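Local coordinates for Lmo2241 protein (PDB 4HAM) that probably binds DNA and regulates transcription as a dimeric member of the GntR family, with a winged helix-turn-helix domain joined to a helical bundle, at residues 7-10 against 14-17; 18-23 against 59-64; 42-47 against 53-58; 66-71 against 76-81; 103-108 against 113-118. All blocks are in the same frame, centred on the assembly; numbering follows the deposited sequence. Where two conformers were deposited one is given.

Contact 1: residues 7-10 against 14-17; sequences INTK and PIYE
Thr-9 and Ile-15 bring their backbones nearest, CA to CA 6.9 Å, where the irregular segment 7-10 passes beside the first turn of the helix that starts after the N-cap residue Pro-14. The contact is carried by two isoleucines whose side chains stand nearly perpendicular to each other. The delta methyl of Ile-15 approaches the branch methyl of Ile-7, CD1 to CG2 3.6 Å, while the other end of Ile-7 reaches the branch methyl of Ile-15, CD1 to CG2 4.1 Å. A chi1 of -72° places CG1 of Ile-7 beside the backbone N and leaves CG2 opposite it, facing Ile-15. Segment 7-10 belongs to the arm that precedes the first helix, 15-29, of the winged helix-turn-helix domain, and Ile-15 also packs on Thr-54 of helix 52-64. The same delta methyl of Ile-15 also lies over the Thr-9 backbone, CD1 to CA 4.2 Å. Thr-9 sits within an Asx turn: Lys-10 N donates to Asn-8 OD1 over 3.0 Å, approaching from above the carbonyl plane of the side-chain amide. The backbone carbonyl oxygen of Asn-8 accepts a hydrogen bond from NE2 of Gln-18, a turn further along the helix.

Contact 2: residues 18-23 against 59-64; sequences QIVQKI and YQELER
Leu-62 meets Val-20 and Ile-23 with different branches and at different inclinations. Leu-62 and Val-20 run antiparallel alongside one another, so that CD2 of Leu-62 lies next to CG1 of Val-20 at 3.9 Å and also reaches the backbone, 3.6 Å from Val-20 O. Against Ile-23 the leucine is set square: its other methyl, CD1, comes to 3.9 Å from CB of Ile-23 and touches both CG1 and CG2, thus resting on the branch point of the isoleucine. In Leu-62, CG stands anti to the carbonyl carbon (chi1 -76°), which sends the forked end toward the helix opposite. These residues join helix 15-29 to helix 52-64, the first and third helices of the winged helix-turn-helix domain; the axes of segments 18-23 and 59-64 pass 9.2 Å apart at a crossing angle of -47°. Val-20 and Leu-62 form the nearest CA pair, at 5.9 Å. The second methyl of Val-20 turns to Glu-61: Val-20 CG2 lies 3.8 Å from Glu-61 CB and nearly as close to CG, so the glutamate contributes its aliphatic stem. A bend at chi2 (60°) takes its carboxylate off this stem: OE2 is hydrogen-bonded to Gln-65, and OE1 receives NH1 of Arg-64 on its syn lone pair in a long salt bridge of 3.3 Å, close to the guanidinium plane. Beyond the leucine, Val-67 and Ile-68 continue the apolar packing, while Gln-21 is hydrogen-bonded through NE2 to Glu-100 and Asp-104 of the second subunit.

Contact 3: residues 42-47 against 53-58; sequences REFASR and NTVSKA
Val-55 divides its two methyls between neighbouring residues of helix 41-48. CG1 comes to 3.7 Å from CD2 of Phe-44, approaching the ring obliquely, and lies somewhat further from CB of the same residue. CG2 rests against Ala-45, 3.7 Å from its CB and nearly as close to its CA, so the small alanine lets the valine come right up to the helix backbone. The CA atoms of Ala-45 and Val-55 are 6.1 Å apart. The fork of Val-55 is set by its first torsion, with CG1 anti to the backbone N (chi1 178°) and CG2 anti to the carbonyl carbon. The buried ring of Phe-44 is held further by Ile-19 of helix 15-29, Tyr-59 of helix 52-64, and Phe-5 and Leu-39. Ile-41 also packs on Val-55, and Pro-52 on Ala-45. The contact has no hydrogen bond across it and rests on apolar packing. Two helices, 41-48 and 52-64, held together across a tight turn by such residues make up the helix-turn-helix unit; in GntR-type winged domains the second of them is the recognition helix, which probably enters the DNA groove here as well.

Contact 4: residues 66-71 against 76-81; sequences EVIITV and TFIANQ
Ile-69 and Phe-77 exchange two backbone hydrogen bonds, Ile-69 N to Phe-77 O at 2.8 Å and Phe-77 N to Ile-69 O at 2.9 Å, and so form the hydrogen-bonded pair of this antiparallel hairpin. A third, nearly straight bond (172°) runs from Ala-79 N to Val-67 O over 2.9 Å and carries the pairing beyond the regular strands. The non-hydrogen-bonded pair Thr-70 and Thr-76 is bridged by a water bound to both OG1 atoms in one conformer of Thr-70, whose OG1 also bonds to Glu-63. In Ile-68, a chi1 of 67° puts CG1 between backbone N and carbonyl carbon, and the extended chi2 (179°) carries CD1 to 3.7 Å from CG2 of Thr-76, while CG2 of Ile-68 meets CD1 of Ile-78 at 3.9 Å. On the other face CG2 of Ile-69 lies against CB of Phe-77, and CG2 of Val-71 approaches the ring obliquely, 4.1 Å from its CE2. The hairpin is the wing of the winged helix-turn-helix domain, and strand 37-38 pairs with its 75-78 strand. Three backbone bonds thus fix the register, while one face packs on the helices and the other is more open.

Contact 5: residues 103-108 against 113-118; sequences LDLVYL and EEIHKL
Leu-105 is the first residue of segment 103-108 to meet Ile-115 of the returning helix, directly after Asp-104, which forms a salt bridge with Lys-24 of the second subunit. The CD1 methyl of Leu-105 lies 4.0 Å from CG1 of Ile-115, and its CB is 4.1 Å from the CD1 tip of the same isoleucine; the two side chains cross at a slant. CG of Leu-105 stands anti to the carbonyl carbon (chi1 -68°), which extends the side chain into the space between the helices. At the next residue, Val-106, only one branch takes part: CG2 touches the tip of Ile-115, CD1, at 4.0 Å, with the valine turned almost perpendicular to the isoleucine. Ile-115 CD1 thus touches both Leu-105 CB and Val-106 CG2. The CA atoms of Leu-105 and Ile-115 are 8.0 Å apart, and both side chains also pack on Val-110 in the connection. Helix 88-107 ends here, and helix 112-127 leads back, giving a helical hairpin. The second subunit also packs against this hairpin: Leu-105 lies on its Thr-94, and His-116 is hydrogen-bonded to the His-116 of the other chain, consistent with a four-helix bundle built from two hairpins. Between the two segments no hydrogen bond forms, so they are held by methyl and methylene packing, while Asp-104 and His-116 direct their polar groups to the second subunit.

Contacts 1 to 4 form one connected domain, whereas within one chain contact 5 stands apart, its centre about 36 Å from that of contact 3 and 35 Å from that of contact 4. Contact 2 is the hub: its centre lies about 11 Å from those of contacts 3 and 4 and 12 Å from that of contact 1. Helix 15-29 is shared by contacts 1 and 2, and helix 52-64 by contacts 2 and 3. Ile-19 packs on both Phe-44 and Ala-58, and a probable hydrogen bond from Val-67 N to Leu-62 O (2.8 Å) joins helix 52-64 to the wing. Across the dimer, Gln-81 of contact 4 is hydrogen-bonded to Tyr-107 of contact 5 in the second subunit.

Contact 1: residues 7-10 against 14-17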
# COMPACT_ATOMS: atom_id res chain seq x y z
N ILE A 7 14.87 5.47 11.85
CA ILE A 7 13.96 4.35 12.01
C ILE A 7 12.90 4.74 13.04
O ILE A 7 13.23 5.26 14.11
CB ILE A 7 14.71 3.08 12.44
CG1 ILE A 7 15.55 2.54 11.28
CG2 ILE A 7 13.74 2.00 12.87
CD1 ILE A 7 16.30 1.30 11.63
N ASN A 8 11.63 4.50 12.71
CA ASN A 8 10.51 4.86 13.57
C ASN A 8 9.88 3.60 14.14
O ASN A 8 9.22 2.85 13.42
CB ASN A 8 9.48 5.67 12.77
CG ASN A 8 8.23 6.02 13.58
OD1 ASN A 8 8.19 5.85 14.80
ND2 ASN A 8 7.21 6.52 12.90
N THR A 9 10.09 3.37 15.43
CA THR A 9 9.65 2.13 16.05
C THR A 9 8.13 2.07 16.27
O THR A 9 7.59 1.02 16.61
CB THR A 9 10.38 1.89 17.37
OG1 THR A 9 10.07 2.95 18.27
CG2 THR A 9 11.88 1.86 17.14
N LYS A 10 7.45 3.20 16.08
CA LYS A 10 6.00 3.23 16.20
C LYS A 10 5.31 3.23 14.83
O LYS A 10 4.09 3.39 14.73
CB LYS A 10 5.55 4.42 17.05
CG LYS A 10 5.88 4.26 18.52
CD LYS A 10 5.30 5.40 19.36
CE LYS A 10 5.67 5.23 20.83
NZ LYS A 10 5.08 6.31 21.68
N PRO A 14 7.21 -2.72 9.85
CA PRO A 14 8.20 -3.44 10.66
C PRO A 14 9.59 -2.87 10.44
O PRO A 14 9.85 -2.32 9.37
CB PRO A 14 8.13 -4.86 10.10
CG PRO A 14 6.74 -4.98 9.58
CD PRO A 14 6.41 -3.62 9.02
N ILE A 15 10.47 -2.98 11.43
CA ILE A 15 11.82 -2.44 11.29
C ILE A 15 12.52 -2.98 10.04
O ILE A 15 13.18 -2.22 9.34
CB ILE A 15 12.70 -2.73 12.54
CG1 ILE A 15 12.03 -2.16 13.80
CG2 ILE A 15 14.09 -2.11 12.37
CD1 ILE A 15 11.61 -0.75 13.66
N TYR A 16 12.40 -4.28 9.77
CA TYR A 16 13.13 -4.84 8.63
C TYR A 16 12.65 -4.16 7.33
O TYR A 16 13.46 -3.88 6.44
CB TYR A 16 13.02 -6.38 8.56
CG TYR A 16 11.81 -6.87 7.79
CD1 TYR A 16 11.89 -7.15 6.43
CD2 TYR A 16 10.59 -7.05 8.42
CE1 TYR A 16 10.79 -7.59 5.72
CE2 TYR A 16 9.48 -7.49 7.73
CZ TYR A 16 9.59 -7.76 6.38
OH TYR A 16 8.49 -8.20 5.68
N GLU A 17 11.36 -3.86 7.24
CA GLU A 17 10.79 -3.24 6.05
C GLU A 17 11.26 -1.80 5.90
O GLU A 17 11.46 -1.31 4.79
CB GLU A 17 9.26 -3.32 6.08
CG GLU A 17 8.61 -2.74 4.84
CD GLU A 17 7.15 -3.10 4.72
OE1 GLU A 17 6.56 -3.58 5.72
OE2 GLU A 17 6.58 -2.92 3.62

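Contact 2: residues 18-23 against 59-64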
# COMPACT_ATOMS: atom_id res chain seq x y z
N GLN A 18 11.43 -1.11 7.02
CA GLN A 18 11.93 0.26 7.01
C GLN A 18 13.34 0.27 6.42
O GLN A 18 13.68 1.13 5.60
CB GLN A 18 11.91 0.85 8.42
CG GLN A 18 10.51 1.13 8.92
CD GLN A 18 10.48 1.82 10.27
OE1 GLN A 18 11.19 2.80 10.49
NE2 GLN A 18 9.67 1.30 11.19
N ILE A 19 14.14 -0.72 6.83
CA ILE A 19 15.50 -0.86 6.30
C ILE A 19 15.48 -1.14 4.82
O ILE A 19 16.22 -0.52 4.06
CB ILE A 19 16.25 -1.98 7.03
CG1 ILE A 19 16.44 -1.57 8.51
CG2 ILE A 19 17.61 -2.23 6.38
CD1 ILE A 19 17.05 -2.68 9.36
N VAL A 20 14.63 -2.08 4.40
CA VAL A 20 14.49 -2.37 2.97
C VAL A 20 14.15 -1.09 2.20
O VAL A 20 14.75 -0.77 1.17
CB VAL A 20 13.39 -3.42 2.70
CG1 VAL A 20 13.10 -3.54 1.18
CG2 VAL A 20 13.79 -4.76 3.30
N GLN A 21 13.18 -0.34 2.71
CA GLN A 21 12.67 0.81 1.95
C GLN A 21 13.65 1.98 1.94
O GLN A 21 13.72 2.71 0.96
CB GLN A 21 11.28 1.25 2.43
CG GLN A 21 10.17 0.20 2.20
CD GLN A 21 9.86 -0.01 0.72
OE1 GLN A 21 10.43 -0.88 0.07
NE2 GLN A 21 8.96 0.81 0.19
N LYS A 22 14.41 2.16 3.02
CA LYS A 22 15.40 3.22 3.06
C LYS A 22 16.58 2.94 2.11
O LYS A 22 17.05 3.84 1.41
CB LYS A 22 15.91 3.43 4.48
CG LYS A 22 14.91 4.16 5.36
CD LYS A 22 14.89 5.66 5.06
CE LYS A 22 13.95 6.38 6.01
NZ LYS A 22 13.98 7.87 5.85
N ILE A 23 17.02 1.69 2.07
CA ILE A 23 18.07 1.29 1.14
C ILE A 23 17.61 1.50 -0.31
O ILE A 23 18.35 2.06 -1.12
CB ILE A 23 18.51 -0.16 1.36
CG1 ILE A 23 19.19 -0.30 2.72
CG2 ILE A 23 19.47 -0.60 0.24
CD1 ILE A 23 20.35 0.62 2.89
N TYR A 59 18.12 -7.62 4.53
CA TYR A 59 19.04 -7.91 3.42
C TYR A 59 18.53 -9.05 2.55
O TYR A 59 18.72 -9.04 1.33
CB TYR A 59 20.44 -8.24 3.95
CG TYR A 59 21.32 -7.01 4.20
CD1 TYR A 59 22.69 -7.09 4.01
CD2 TYR A 59 20.78 -5.80 4.63
CE1 TYR A 59 23.51 -6.00 4.24
CE2 TYR A 59 21.60 -4.69 4.87
CZ TYR A 59 22.97 -4.81 4.66
OH TYR A 59 23.80 -3.73 4.87
N GLN A 60 17.93 -10.06 3.17
CA GLN A 60 17.31 -11.15 2.39
C GLN A 60 16.20 -10.63 1.48
O GLN A 60 16.07 -11.05 0.32
CB GLN A 60 16.74 -12.23 3.31
CG GLN A 60 17.79 -13.07 3.99
CD GLN A 60 17.19 -14.18 4.84
OE1 GLN A 60 16.04 -14.57 4.64
NE2 GLN A 60 17.97 -14.68 5.80
N GLU A 61 15.40 -9.71 2.01
CA GLU A 61 14.31 -9.13 1.23
C GLU A 61 14.85 -8.22 0.12
O GLU A 61 14.36 -8.25 -1.02
CB GLU A 61 13.33 -8.39 2.14
CG GLU A 61 12.16 -7.74 1.40
CD GLU A 61 11.31 -8.75 0.62
OE1 GLU A 61 11.23 -9.93 1.04
OE2 GLU A 61 10.71 -8.35 -0.40
N LEU A 62 15.88 -7.45 0.44
CA LEU A 62 16.56 -6.64 -0.57
C LEU A 62 17.17 -7.50 -1.70
O LEU A 62 17.10 -7.13 -2.86
CB LEU A 62 17.64 -5.77 0.07
CG LEU A 62 17.11 -4.55 0.81
CD1 LEU A 62 18.17 -4.01 1.77
CD2 LEU A 62 16.70 -3.49 -0.20
N GLU A 63 17.75 -8.64 -1.36
CA GLU A 63 18.31 -9.52 -2.39
C GLU A 63 17.20 -10.19 -3.20
O GLU A 63 17.34 -10.39 -4.41
CB GLU A 63 19.24 -10.57 -1.78
CG GLU A 63 20.01 -11.39 -2.82
CD GLU A 63 21.40 -11.83 -2.37
OE1 GLU A 63 21.71 -11.76 -1.16
OE2 GLU A 63 22.21 -12.25 -3.24
N ARG A 64 16.11 -10.54 -2.54
CA ARG A 64 14.96 -11.11 -3.23
C ARG A 64 14.45 -10.15 -4.30
O ARG A 64 14.12 -10.55 -5.42
CB ARG A 64 13.86 -11.42 -2.23
CG ARG A 64 12.61 -11.99 -2.83
CD ARG A 64 11.49 -12.00 -1.80
NE ARG A 64 10.21 -12.42 -2.35
CZ ARG A 64 9.05 -12.30 -1.72
NH1 ARG A 64 9.02 -11.75 -0.51
NH2 ARG A 64 7.93 -12.72 -2.28

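Contact 3: residues 42-47 against 53-58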
# COMPACT_ATOMS: atom_id res chain seq x y z
N ARG A 42 26.38 -7.66 10.04
CA ARG A 42 26.83 -7.41 11.41
C ARG A 42 27.30 -5.98 11.66
O ARG A 42 26.99 -5.40 12.70
CB ARG A 42 27.88 -8.41 11.86
CG ARG A 42 27.31 -9.78 12.18
CD ARG A 42 28.40 -10.82 12.40
NE ARG A 42 27.82 -12.13 12.65
CZ ARG A 42 28.11 -13.23 11.97
NH1 ARG A 42 28.98 -13.19 10.98
NH2 ARG A 42 27.52 -14.37 12.29
N GLU A 43 28.04 -5.43 10.70
CA GLU A 43 28.51 -4.04 10.78
C GLU A 43 27.32 -3.10 10.84
O GLU A 43 27.30 -2.15 11.62
CB GLU A 43 29.39 -3.69 9.56
CG GLU A 43 30.77 -4.33 9.56
CD GLU A 43 31.47 -4.25 8.19
OE1 GLU A 43 30.83 -3.92 7.16
OE2 GLU A 43 32.69 -4.53 8.15
N PHE A 44 26.32 -3.37 10.01
CA PHE A 44 25.17 -2.50 9.92
C PHE A 44 24.34 -2.58 11.21
O PHE A 44 23.95 -1.55 11.77
CB PHE A 44 24.33 -2.88 8.70
CG PHE A 44 23.27 -1.88 8.34
CD1 PHE A 44 23.36 -0.56 8.74
CD2 PHE A 44 22.20 -2.26 7.57
CE1 PHE A 44 22.37 0.36 8.39
CE2 PHE A 44 21.20 -1.35 7.23
CZ PHE A 44 21.29 -0.05 7.64
N ALA A 45 24.10 -3.80 11.70
CA ALA A 45 23.33 -4.00 12.92
C ALA A 45 24.02 -3.34 14.12
O ALA A 45 23.37 -2.77 15.01
CB ALA A 45 23.13 -5.50 13.19
N SER A 46 25.34 -3.44 14.14
CA SER A 46 26.13 -2.88 15.22
C SER A 46 26.04 -1.35 15.20
O SER A 46 25.93 -0.71 16.24
CB SER A 46 27.59 -3.32 15.09
OG SER A 46 28.37 -2.81 16.16
N ARG A 47 26.08 -0.78 14.00
CA ARG A 47 26.08 0.67 13.85
C ARG A 47 24.72 1.28 14.19
O ARG A 47 24.65 2.30 14.87
CB ARG A 47 26.51 1.08 12.44
CG ARG A 47 26.63 2.59 12.24
CD ARG A 47 27.18 2.95 10.86
NE ARG A 47 28.55 2.48 10.67
CZ ARG A 47 29.29 2.77 9.61
NH1 ARG A 47 28.82 3.54 8.64
NH2 ARG A 47 30.52 2.29 9.51
N ASN A 53 19.53 -10.20 13.47
CA ASN A 53 18.54 -11.02 12.75
C ASN A 53 17.52 -10.18 11.97
O ASN A 53 17.03 -10.58 10.91
CB ASN A 53 17.86 -11.99 13.71
CG ASN A 53 18.86 -12.91 14.42
OD1 ASN A 53 19.40 -13.83 13.83
ND2 ASN A 53 19.11 -12.64 15.71
N THR A 54 17.20 -8.99 12.49
CA THR A 54 16.34 -8.05 11.77
C THR A 54 17.03 -7.50 10.52
O THR A 54 16.43 -7.39 9.45
CB THR A 54 15.92 -6.88 12.69
OG1 THR A 54 15.20 -7.42 13.80
CG2 THR A 54 15.04 -5.88 11.96
N VAL A 55 18.31 -7.16 10.65
CA VAL A 55 19.06 -6.69 9.49
C VAL A 55 19.24 -7.80 8.44
O VAL A 55 19.18 -7.55 7.25
CB VAL A 55 20.44 -6.14 9.92
CG1 VAL A 55 21.25 -5.70 8.70
CG2 VAL A 55 20.25 -4.98 10.90
N SER A 56 19.43 -9.03 8.90
CA SER A 56 19.54 -10.16 7.99
C SER A 56 18.25 -10.34 7.19
O SER A 56 18.27 -10.59 5.99
CB SER A 56 19.87 -11.43 8.78
OG SER A 56 19.83 -12.56 7.93
N LYS A 57 17.12 -10.17 7.87
CA LYS A 57 15.81 -10.28 7.24
C LYS A 57 15.63 -9.21 6.15
O LYS A 57 15.13 -9.49 5.06
CB LYS A 57 14.74 -10.15 8.33
CG LYS A 57 13.32 -10.46 7.89
CD LYS A 57 12.45 -10.72 9.12
CE LYS A 57 10.97 -10.57 8.79
NZ LYS A 57 10.68 -11.04 7.41
N ALA A 58 16.07 -7.99 6.45
CA ALA A 58 16.01 -6.90 5.50
C ALA A 58 16.90 -7.16 4.28
O ALA A 58 16.50 -6.92 3.15
CB ALA A 58 16.42 -5.57 6.17

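Contact 4: residues 66-71 against 76-81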
# COMPACT_ATOMS: atom_id res chain seq x y z
N GLU A 66 16.15 -8.01 -5.72
CA GLU A 66 17.30 -7.72 -6.58
C GLU A 66 17.82 -6.29 -6.46
O GLU A 66 18.33 -5.71 -7.41
CB GLU A 66 17.02 -8.12 -8.04
CG GLU A 66 16.60 -9.59 -8.17
CD GLU A 66 16.70 -10.13 -9.58
OE1 GLU A 66 16.85 -9.33 -10.54
OE2 GLU A 66 16.63 -11.36 -9.74
N VAL A 67 17.72 -5.74 -5.26
CA VAL A 67 18.27 -4.42 -4.99
C VAL A 67 19.75 -4.55 -4.64
O VAL A 67 20.56 -3.71 -5.01
CB VAL A 67 17.53 -3.75 -3.82
CG1 VAL A 67 18.07 -2.33 -3.57
CG2 VAL A 67 16.04 -3.70 -4.10
N ILE A 68 20.09 -5.62 -3.91
CA ILE A 68 21.47 -5.89 -3.53
C ILE A 68 21.87 -7.30 -3.95
O ILE A 68 21.02 -8.12 -4.30
CB ILE A 68 21.69 -5.73 -2.00
CG1 ILE A 68 20.94 -6.82 -1.22
CG2 ILE A 68 21.29 -4.33 -1.51
CD1 ILE A 68 21.14 -6.74 0.31
N ILE A 69 23.17 -7.57 -3.90
CA ILE A 69 23.71 -8.88 -4.24
C ILE A 69 24.80 -9.24 -3.24
O ILE A 69 25.64 -8.41 -2.89
CB ILE A 69 24.28 -8.90 -5.70
CG1 ILE A 69 24.82 -10.28 -6.06
CG2 ILE A 69 25.34 -7.82 -5.89
CD1 ILE A 69 23.75 -11.33 -6.27
N THR A 70 24.80 -10.48 -2.75
CA THR A 70 25.81 -10.91 -1.80
C THR A 70 26.80 -11.86 -2.47
O THR A 70 26.41 -12.83 -3.11
CB THR A 70 25.18 -11.60 -0.57
OG1 THR A 70 24.37 -10.65 0.14
CG2 THR A 70 26.26 -12.13 0.37
N VAL A 71 28.09 -11.56 -2.33
CA VAL A 71 29.12 -12.39 -2.91
C VAL A 71 29.94 -12.98 -1.77
O VAL A 71 30.61 -12.24 -1.04
CB VAL A 71 30.04 -11.58 -3.85
CG1 VAL A 71 31.10 -12.50 -4.47
CG2 VAL A 71 29.21 -10.91 -4.93
N THR A 76 28.64 -7.35 0.38
CA THR A 76 27.30 -7.12 -0.15
C THR A 76 27.34 -5.82 -0.95
O THR A 76 27.89 -4.82 -0.48
CB THR A 76 26.27 -7.02 0.99
OG1 THR A 76 26.30 -8.22 1.76
CG2 THR A 76 24.86 -6.80 0.44
N PHE A 77 26.75 -5.84 -2.14
CA PHE A 77 26.88 -4.73 -3.09
C PHE A 77 25.52 -4.34 -3.62
O PHE A 77 24.60 -5.16 -3.63
CB PHE A 77 27.77 -5.14 -4.27
CG PHE A 77 29.12 -5.65 -3.85
CD1 PHE A 77 30.18 -4.77 -3.68
CD2 PHE A 77 29.31 -7.00 -3.60
CE1 PHE A 77 31.42 -5.23 -3.27
CE2 PHE A 77 30.55 -7.48 -3.20
CZ PHE A 77 31.61 -6.60 -3.03
N ILE A 78 25.39 -3.11 -4.09
CA ILE A 78 24.18 -2.72 -4.79
C ILE A 78 24.16 -3.42 -6.16
O ILE A 78 25.14 -3.41 -6.89
CB ILE A 78 24.09 -1.19 -4.97
CG1 ILE A 78 24.09 -0.49 -3.61
CG2 ILE A 78 22.85 -0.81 -5.78
CD1 ILE A 78 23.02 -1.00 -2.62
N ALA A 79 23.03 -4.04 -6.49
CA ALA A 79 22.94 -4.86 -7.71
C ALA A 79 22.79 -4.01 -8.96
O ALA A 79 22.58 -2.81 -8.88
CB ALA A 79 21.78 -5.85 -7.59
N ASN A 80 22.92 -4.65 -10.12
CA ASN A 80 22.77 -3.97 -11.40
C ASN A 80 21.50 -3.14 -11.46
O ASN A 80 20.42 -3.60 -11.09
CB ASN A 80 22.85 -4.96 -12.57
CG ASN A 80 22.48 -4.31 -13.89
OD1 ASN A 80 21.30 -4.16 -14.21
ND2 ASN A 80 23.49 -3.93 -14.67
N GLN A 81 21.64 -1.90 -11.92
CA GLN A 81 20.54 -0.95 -11.94
C GLN A 81 20.30 -0.44 -13.36
O GLN A 81 19.20 0.00 -13.69
CB GLN A 81 20.83 0.24 -11.01
CG GLN A 81 20.94 -0.12 -9.53
CD GLN A 81 19.63 -0.62 -8.97
OE1 GLN A 81 18.56 -0.11 -9.31
NE2 GLN A 81 19.69 -1.63 -8.11
O HOH W 1 24.56 -10.17 3.32

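Contact 5: residues 103-108 against 113-118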
# COMPACT_ATOMS: atom_id res chain seq x y z
N LEU A 103 -8.23 3.97 -3.47
CA LEU A 103 -9.57 3.70 -2.95
C LEU A 103 -9.69 4.17 -1.50
O LEU A 103 -10.68 4.80 -1.12
CB LEU A 103 -9.91 2.21 -3.05
CG LEU A 103 -11.17 1.76 -2.32
CD1 LEU A 103 -12.41 2.46 -2.86
CD2 LEU A 103 -11.31 0.26 -2.41
N ASP A 104 -8.67 3.88 -0.70
CA ASP A 104 -8.72 4.25 0.72
C ASP A 104 -8.77 5.76 0.91
O ASP A 104 -9.58 6.27 1.70
CB ASP A 104 -7.56 3.63 1.50
CG ASP A 104 -7.73 2.14 1.74
OD1 ASP A 104 -8.81 1.59 1.41
OD2 ASP A 104 -6.78 1.52 2.26
N LEU A 105 -7.91 6.48 0.20
CA LEU A 105 -7.90 7.93 0.26
C LEU A 105 -9.24 8.52 -0.21
O LEU A 105 -9.80 9.39 0.45
CB LEU A 105 -6.77 8.49 -0.61
CG LEU A 105 -5.34 8.21 -0.13
CD1 LEU A 105 -4.34 8.52 -1.24
CD2 LEU A 105 -5.01 9.01 1.13
N VAL A 106 -9.75 8.04 -1.35
CA VAL A 106 -11.00 8.56 -1.89
C VAL A 106 -12.15 8.32 -0.91
O VAL A 106 -12.97 9.22 -0.68
CB VAL A 106 -11.33 7.98 -3.29
CG1 VAL A 106 -12.73 8.42 -3.72
CG2 VAL A 106 -10.30 8.45 -4.31
N TYR A 107 -12.18 7.14 -0.29
CA TYR A 107 -13.19 6.86 0.71
C TYR A 107 -13.09 7.82 1.90
O TYR A 107 -14.11 8.21 2.48
CB TYR A 107 -13.12 5.40 1.22
CG TYR A 107 -14.12 5.19 2.32
CD1 TYR A 107 -15.46 5.03 2.02
CD2 TYR A 107 -13.74 5.23 3.66
CE1 TYR A 107 -16.40 4.89 3.02
CE2 TYR A 107 -14.68 5.08 4.68
CZ TYR A 107 -16.01 4.92 4.34
OH TYR A 107 -16.97 4.76 5.32
N LEU A 108 -11.88 8.19 2.27
CA LEU A 108 -11.66 9.09 3.39
C LEU A 108 -11.87 10.56 3.00
O LEU A 108 -11.63 11.46 3.81
CB LEU A 108 -10.26 8.88 3.96
CG LEU A 108 -10.05 7.53 4.66
CD1 LEU A 108 -8.58 7.25 4.84
CD2 LEU A 108 -10.76 7.52 6.00
N GLU A 113 -7.47 15.52 -7.12
CA GLU A 113 -6.58 16.67 -7.20
C GLU A 113 -5.56 16.66 -6.07
O GLU A 113 -4.38 16.88 -6.29
CB GLU A 113 -7.36 17.99 -7.19
CG GLU A 113 -6.47 19.23 -7.14
CD GLU A 113 -7.24 20.54 -7.26
OE1 GLU A 113 -8.09 20.83 -6.39
OE2 GLU A 113 -7.00 21.29 -8.24
N GLU A 114 -6.05 16.38 -4.86
CA GLU A 114 -5.20 16.28 -3.68
C GLU A 114 -4.24 15.09 -3.78
O GLU A 114 -3.10 15.15 -3.33
CB GLU A 114 -6.06 16.19 -2.41
CG GLU A 114 -6.87 17.44 -2.13
CD GLU A 114 -7.87 17.28 -0.99
OE1 GLU A 114 -8.65 16.31 -1.00
OE2 GLU A 114 -7.88 18.15 -0.09
N ILE A 115 -4.72 14.00 -4.37
CA ILE A 115 -3.90 12.81 -4.58
C ILE A 115 -2.74 13.07 -5.56
O ILE A 115 -1.61 12.65 -5.29
CB ILE A 115 -4.75 11.60 -5.05
CG1 ILE A 115 -5.67 11.15 -3.93
CG2 ILE A 115 -3.86 10.45 -5.48
CD1 ILE A 115 -6.71 10.12 -4.37
N HIS A 116 -3.00 13.77 -6.66
CA HIS A 116 -1.93 14.13 -7.58
C HIS A 116 -0.87 15.00 -6.88
O HIS A 116 0.32 14.84 -7.12
CB HIS A 116 -2.46 14.87 -8.81
CG HIS A 116 -3.17 13.99 -9.78
ND1 HIS A 116 -2.57 12.92 -10.40
CD2 HIS A 116 -4.44 14.02 -10.25
CE1 HIS A 116 -3.43 12.32 -11.19
NE2 HIS A 116 -4.58 12.97 -11.13
N LYS A 117 -1.33 15.92 -6.04
CA LYS A 117 -0.45 16.81 -5.29
C LYS A 117 0.45 16.01 -4.35
O LYS A 117 1.67 16.22 -4.31
CB LYS A 117 -1.29 17.81 -4.48
CG LYS A 117 -0.50 18.71 -3.55
CD LYS A 117 -0.68 20.18 -3.92
CE LYS A 117 -0.01 21.11 -2.92
NZ LYS A 117 -0.98 21.71 -1.95
N LEU A 118 -0.16 15.10 -3.59
CA LEU A 118 0.59 14.20 -2.72
C LEU A 118 1.60 13.38 -3.51
O LEU A 118 2.73 13.19 -3.07
CB LEU A 118 -0.35 13.24 -1.98
CG LEU A 118 -1.22 13.83 -0.86
CD1 LEU A 118 -2.15 12.75 -0.30
CD2 LEU A 118 -0.36 14.45 0.24